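PDB 4L8N: PDZ domain protein from Parabacteroides distasonis, which is of unknown function but joins N- and C-terminal PDZ domains to a DUF4136 domain and binds magnesium. Local coordinates for residues L12-D17 with Q69-A74; A115-E120 with S359-F364. All coordinates share one frame; numbering follows the deposited sequence.

Contact 1. Residues L12-D17 with Q69-A74; sequences LGFTYD and QLLNPA
Leu12 meets the end of helix 67-71 from the turn that leads into strand 14-17. Its CD1 lies 3.1 Å from the carbonyl oxygen of Leu71, a tight approach, while CD2 reaches the same oxygen at 3.6 Å. CG stands anti to the carbonyl carbon (chi1 -78°), which carries it toward the helix end; from there both methyls reach the Leu71 carbonyl, and CD1 also lies 3.8 Å from OD1 of Asn72. Phe14, next but one, presents the edge of its ring: CZ grazes Leu71 CD2 at 4.5 Å, near the ring plane, and its side chain also touches Ile31 and Ile51. Tyr16 then closes the series. Placing CG between the backbone N and the carbonyl carbon (chi1 73°) turns its ring to Leu71, whose CD1 is met obliquely by CE1 at 4.0 Å and by CZ at 4.1 Å. The same side chain touches Ile67 and Pro68. Leu71 thus divides its branches, CD1 to Tyr16 and CD2 to Phe14. The Leu-Gly-Phe sequence entering a strand opposite a helix resembles the carboxylate-binding loop and peptide groove of PDZ domains; Thr15 and Asp17 pair with strand 29-34, and Gly13 with Ile35 just beyond it. No hydrogen bond joins strand to helix: aliphatic carbons meet two rings, a backbone carbonyl and the Asn72 side-chain oxygen, which suggests that side-chain fit, not polar pairing, governs this contact.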
# COMPACT_ATOMS: atom_id res chain seq x y z
N LEU A 12 10.37 -19.48 31.43
CA LEU A 12 8.93 -19.40 31.56
C LEU A 12 8.39 -19.78 30.20
O LEU A 12 9.05 -19.52 29.19
CB LEU A 12 8.45 -18.04 32.05
CG LEU A 12 8.63 -17.84 33.55
CD1 LEU A 12 9.93 -17.11 33.83
CD2 LEU A 12 7.43 -17.13 34.17
N GLY A 13 7.29 -20.51 30.18
CA GLY A 13 6.73 -21.02 28.94
C GLY A 13 6.07 -20.04 28.00
O GLY A 13 5.06 -20.39 27.37
N PHE A 14 6.64 -18.84 27.84
CA PHE A 14 6.09 -17.82 26.93
C PHE A 14 7.11 -16.77 26.54
O PHE A 14 8.03 -16.50 27.31
CB PHE A 14 4.85 -17.12 27.54
CG PHE A 14 5.07 -16.43 28.87
CD1 PHE A 14 5.61 -15.15 28.93
CD2 PHE A 14 4.68 -17.04 30.05
CE1 PHE A 14 5.82 -14.52 30.16
CE2 PHE A 14 4.87 -16.41 31.28
CZ PHE A 14 5.46 -15.15 31.33
N THR A 15 6.90 -16.14 25.38
CA THR A 15 7.68 -15.00 24.88
C THR A 15 6.79 -13.76 25.05
O THR A 15 5.57 -13.87 24.96
CB THR A 15 8.16 -15.20 23.43
OG1 THR A 15 7.05 -15.26 22.53
CG2 THR A 15 9.03 -16.43 23.25
N TYR A 16 7.39 -12.60 25.32
CA TYR A 16 6.62 -11.37 25.52
C TYR A 16 7.34 -10.12 25.01
O TYR A 16 8.54 -10.16 24.71
CB TYR A 16 6.30 -11.19 27.02
CG TYR A 16 7.49 -10.78 27.87
CD1 TYR A 16 8.33 -11.74 28.44
CD2 TYR A 16 7.76 -9.44 28.13
CE1 TYR A 16 9.42 -11.37 29.23
CE2 TYR A 16 8.86 -9.06 28.89
CZ TYR A 16 9.68 -10.03 29.45
OH TYR A 16 10.75 -9.67 30.24
N ASP A 17 6.60 -9.01 24.97
CA ASP A 17 7.05 -7.66 24.66
C ASP A 17 6.70 -6.73 25.78
O ASP A 17 5.73 -6.99 26.49
CB ASP A 17 6.31 -7.15 23.41
CG ASP A 17 6.86 -7.51 22.06
OD1 ASP A 17 8.05 -7.93 21.98
OD2 ASP A 17 6.14 -7.32 21.06
N GLN A 69 13.89 -10.24 35.61
CA GLN A 69 14.41 -10.80 36.87
C GLN A 69 13.26 -11.15 37.81
O GLN A 69 13.33 -12.18 38.49
CB GLN A 69 15.39 -9.83 37.57
CG GLN A 69 16.76 -9.69 36.89
CD GLN A 69 16.73 -8.85 35.63
OE1 GLN A 69 16.09 -7.79 35.56
NE2 GLN A 69 17.44 -9.31 34.60
N LEU A 70 12.22 -10.29 37.86
CA LEU A 70 11.03 -10.46 38.70
C LEU A 70 10.17 -11.62 38.21
O LEU A 70 9.48 -12.25 39.01
CB LEU A 70 10.23 -9.16 38.71
CG LEU A 70 9.72 -8.71 40.07
CD1 LEU A 70 10.86 -8.21 40.95
CD2 LEU A 70 8.69 -7.62 39.93
N LEU A 71 10.23 -11.90 36.90
CA LEU A 71 9.51 -12.99 36.25
C LEU A 71 10.23 -14.32 36.44
O LEU A 71 9.58 -15.36 36.40
CB LEU A 71 9.29 -12.71 34.76
CG LEU A 71 8.05 -11.90 34.42
CD1 LEU A 71 8.06 -11.50 32.97
CD2 LEU A 71 6.77 -12.66 34.78
N ASN A 72 11.56 -14.29 36.65
CA ASN A 72 12.37 -15.48 36.91
C ASN A 72 13.11 -15.32 38.26
O ASN A 72 14.33 -15.09 38.26
CB ASN A 72 13.33 -15.77 35.76
CG ASN A 72 13.90 -17.17 35.81
OD1 ASN A 72 13.32 -18.13 35.29
ND2 ASN A 72 15.05 -17.31 36.45
N PRO A 73 12.40 -15.40 39.42
CA PRO A 73 13.10 -15.20 40.71
C PRO A 73 14.07 -16.33 41.03
O PRO A 73 13.96 -17.44 40.48
CB PRO A 73 11.96 -15.15 41.74
CG PRO A 73 10.70 -14.97 40.95
CD PRO A 73 10.96 -15.65 39.64
N ALA A 74 15.05 -16.04 41.91
CA ALA A 74 16.05 -17.03 42.32
C ALA A 74 15.45 -18.04 43.31
O ALA A 74 15.30 -19.22 42.97
CB ALA A 74 17.27 -16.34 42.91

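Contact 2. Residues A115-E120 with S359-F364; sequences AMYSLE and SAYKRF
One hydrogen bond crosses this contact: the backbone N of Met116, modelled as selenomethionine, donates to Tyr361 OH over 2.9 Å. At 136° the bond is distinctly bent. The hydroxyl also sits close against the Met116 side chain, with CB 3.1 Å from OH, and the two side chains cross at about a right angle. CG of Tyr361 is anti to the backbone N (chi1 178°), which carries the phenol from helix 354-367 to the 3-10 segment 115-117. Three rings form an aromatic cluster beside it. Tyr361 points its edge at one face of Tyr117 in a T-shaped pair, CE1 standing 3.9 Å above the centre of that ring. A phenylalanine in place of Tyr361 would probably leave the Met116 N-H without this acceptor. The cluster fastens the loop between helix 107-113 and strand 123-135 to a helix that, by its order among the strands, probably corresponds to the second helix of the C-terminal PDZ domain. Tyr117 in turn directs its own edge at the face of Phe364, an offset edge-to-face pair with planes at 64° and Tyr117 CD1 3.5 Å from Phe364 CE2. The carbonyls of the loop turn to other partners: Met116 O accepts from Arg372 NH2, and Tyr117 O from Trp390 NE1.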
# COMPACT_ATOMS: atom_id res chain seq x y z
N ALA A 115 16.75 -32.10 11.94
CA ALA A 115 15.53 -31.76 11.18
C ALA A 115 15.56 -32.20 9.70
O ALA A 115 14.50 -32.43 9.11
CB ALA A 115 15.28 -30.26 11.25
N MSE A 116 16.74 -32.36 9.12
CA MSE A 116 16.77 -32.71 7.73
C MSE A 116 16.48 -34.19 7.49
O MSE A 116 16.25 -34.58 6.35
CB MSE A 116 18.02 -32.20 7.06
CG MSE A 116 17.83 -30.74 6.68
SE MSE A 116 19.44 -29.97 6.04
CE MSE A 116 19.24 -28.12 6.86
N TYR A 117 16.30 -34.97 8.56
CA TYR A 117 15.78 -36.31 8.43
C TYR A 117 14.31 -36.20 7.99
O TYR A 117 13.81 -37.03 7.23
CB TYR A 117 15.83 -37.06 9.77
CG TYR A 117 17.15 -37.62 10.25
CD1 TYR A 117 18.06 -38.19 9.36
CD2 TYR A 117 17.42 -37.74 11.61
CE1 TYR A 117 19.24 -38.78 9.81
CE2 TYR A 117 18.59 -38.35 12.07
CZ TYR A 117 19.51 -38.85 11.17
OH TYR A 117 20.67 -39.41 11.62
N SER A 118 13.63 -35.13 8.50
CA SER A 118 12.21 -34.90 8.26
C SER A 118 11.82 -33.43 8.16
O SER A 118 11.13 -32.92 9.05
CB SER A 118 11.41 -35.57 9.37
OG SER A 118 10.05 -35.65 8.98
N LEU A 119 12.18 -32.75 7.03
CA LEU A 119 11.82 -31.34 6.80
C LEU A 119 10.31 -31.18 6.67
O LEU A 119 9.78 -30.12 6.97
CB LEU A 119 12.50 -30.76 5.55
CG LEU A 119 13.94 -30.30 5.69
CD1 LEU A 119 14.39 -29.60 4.42
CD2 LEU A 119 14.12 -29.34 6.85
N GLU A 120 9.65 -32.24 6.22
CA GLU A 120 8.21 -32.40 6.06
C GLU A 120 7.48 -32.14 7.35
O GLU A 120 6.33 -31.71 7.31
CB GLU A 120 7.91 -33.85 5.62
CG GLU A 120 8.27 -34.14 4.18
CD GLU A 120 9.64 -34.73 3.91
OE1 GLU A 120 10.57 -34.51 4.72
OE2 GLU A 120 9.78 -35.39 2.86
N SER A 359 29.57 -34.93 11.88
CA SER A 359 30.19 -35.27 10.60
C SER A 359 29.41 -36.37 9.85
O SER A 359 29.15 -36.22 8.66
CB SER A 359 31.64 -35.73 10.81
OG SER A 359 32.38 -34.71 11.46
N ALA A 360 29.05 -37.46 10.57
CA ALA A 360 28.29 -38.60 10.05
C ALA A 360 26.93 -38.16 9.47
O ALA A 360 26.53 -38.68 8.43
CB ALA A 360 28.10 -39.62 11.16
N TYR A 361 26.28 -37.17 10.10
CA TYR A 361 25.00 -36.59 9.69
C TYR A 361 25.17 -35.76 8.41
O TYR A 361 24.36 -35.89 7.49
CB TYR A 361 24.41 -35.73 10.83
CG TYR A 361 23.10 -35.04 10.50
CD1 TYR A 361 21.95 -35.78 10.24
CD2 TYR A 361 23.01 -33.66 10.48
CE1 TYR A 361 20.73 -35.14 9.98
CE2 TYR A 361 21.81 -33.01 10.21
CZ TYR A 361 20.67 -33.76 9.96
OH TYR A 361 19.48 -33.14 9.67
N LYS A 362 26.22 -34.91 8.36
CA LYS A 362 26.57 -34.07 7.21
C LYS A 362 26.85 -34.94 5.98
O LYS A 362 26.52 -34.55 4.86
CB LYS A 362 27.78 -33.17 7.51
CG LYS A 362 27.52 -32.05 8.51
CD LYS A 362 28.71 -31.12 8.64
CE LYS A 362 28.81 -30.48 10.01
NZ LYS A 362 29.57 -31.34 10.96
N ARG A 363 27.43 -36.13 6.20
CA ARG A 363 27.71 -37.11 5.15
C ARG A 363 26.42 -37.67 4.57
O ARG A 363 26.33 -37.83 3.35
CB ARG A 363 28.60 -38.24 5.68
CG ARG A 363 30.07 -37.89 5.66
CD ARG A 363 30.88 -39.02 6.24
NE ARG A 363 31.34 -38.70 7.59
CZ ARG A 363 31.34 -39.57 8.61
NH1 ARG A 363 30.89 -40.81 8.44
NH2 ARG A 363 31.78 -39.19 9.81
N PHE A 364 25.40 -37.94 5.44
CA PHE A 364 24.06 -38.44 5.06
C PHE A 364 23.30 -37.42 4.19
O PHE A 364 22.62 -37.82 3.25
CB PHE A 364 23.20 -38.79 6.31
CG PHE A 364 21.71 -38.93 6.08
CD1 PHE A 364 21.17 -40.08 5.51
CD2 PHE A 364 20.84 -37.89 6.41
CE1 PHE A 364 19.81 -40.18 5.25
CE2 PHE A 364 19.46 -38.01 6.17
CZ PHE A 364 18.96 -39.16 5.61

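In the fold
Contact 1 and contact 2 follow one another along the chain, the first complete before the second begins, and they do not touch: their centres lie 34 Å apart and their nearest atoms about 19 Å. Contact 1 is internal to the N-terminal PDZ domain. Contact 2 is long-range, tying residues 115-120, between helix 107-113 and strand 123-135, to residues 359-364 of helix 354-367 across 238 intervening residues that include the DUF4136 range. Helices 67-71 and 354-367 probably hold equivalent places in the two PDZ domains. Neither contact lies near the magnesium-binding residues Glu239 and Asp270. A pentanediol, probably from the crystallisation liquor, sits about 4 Å from the Tyr361 side chain.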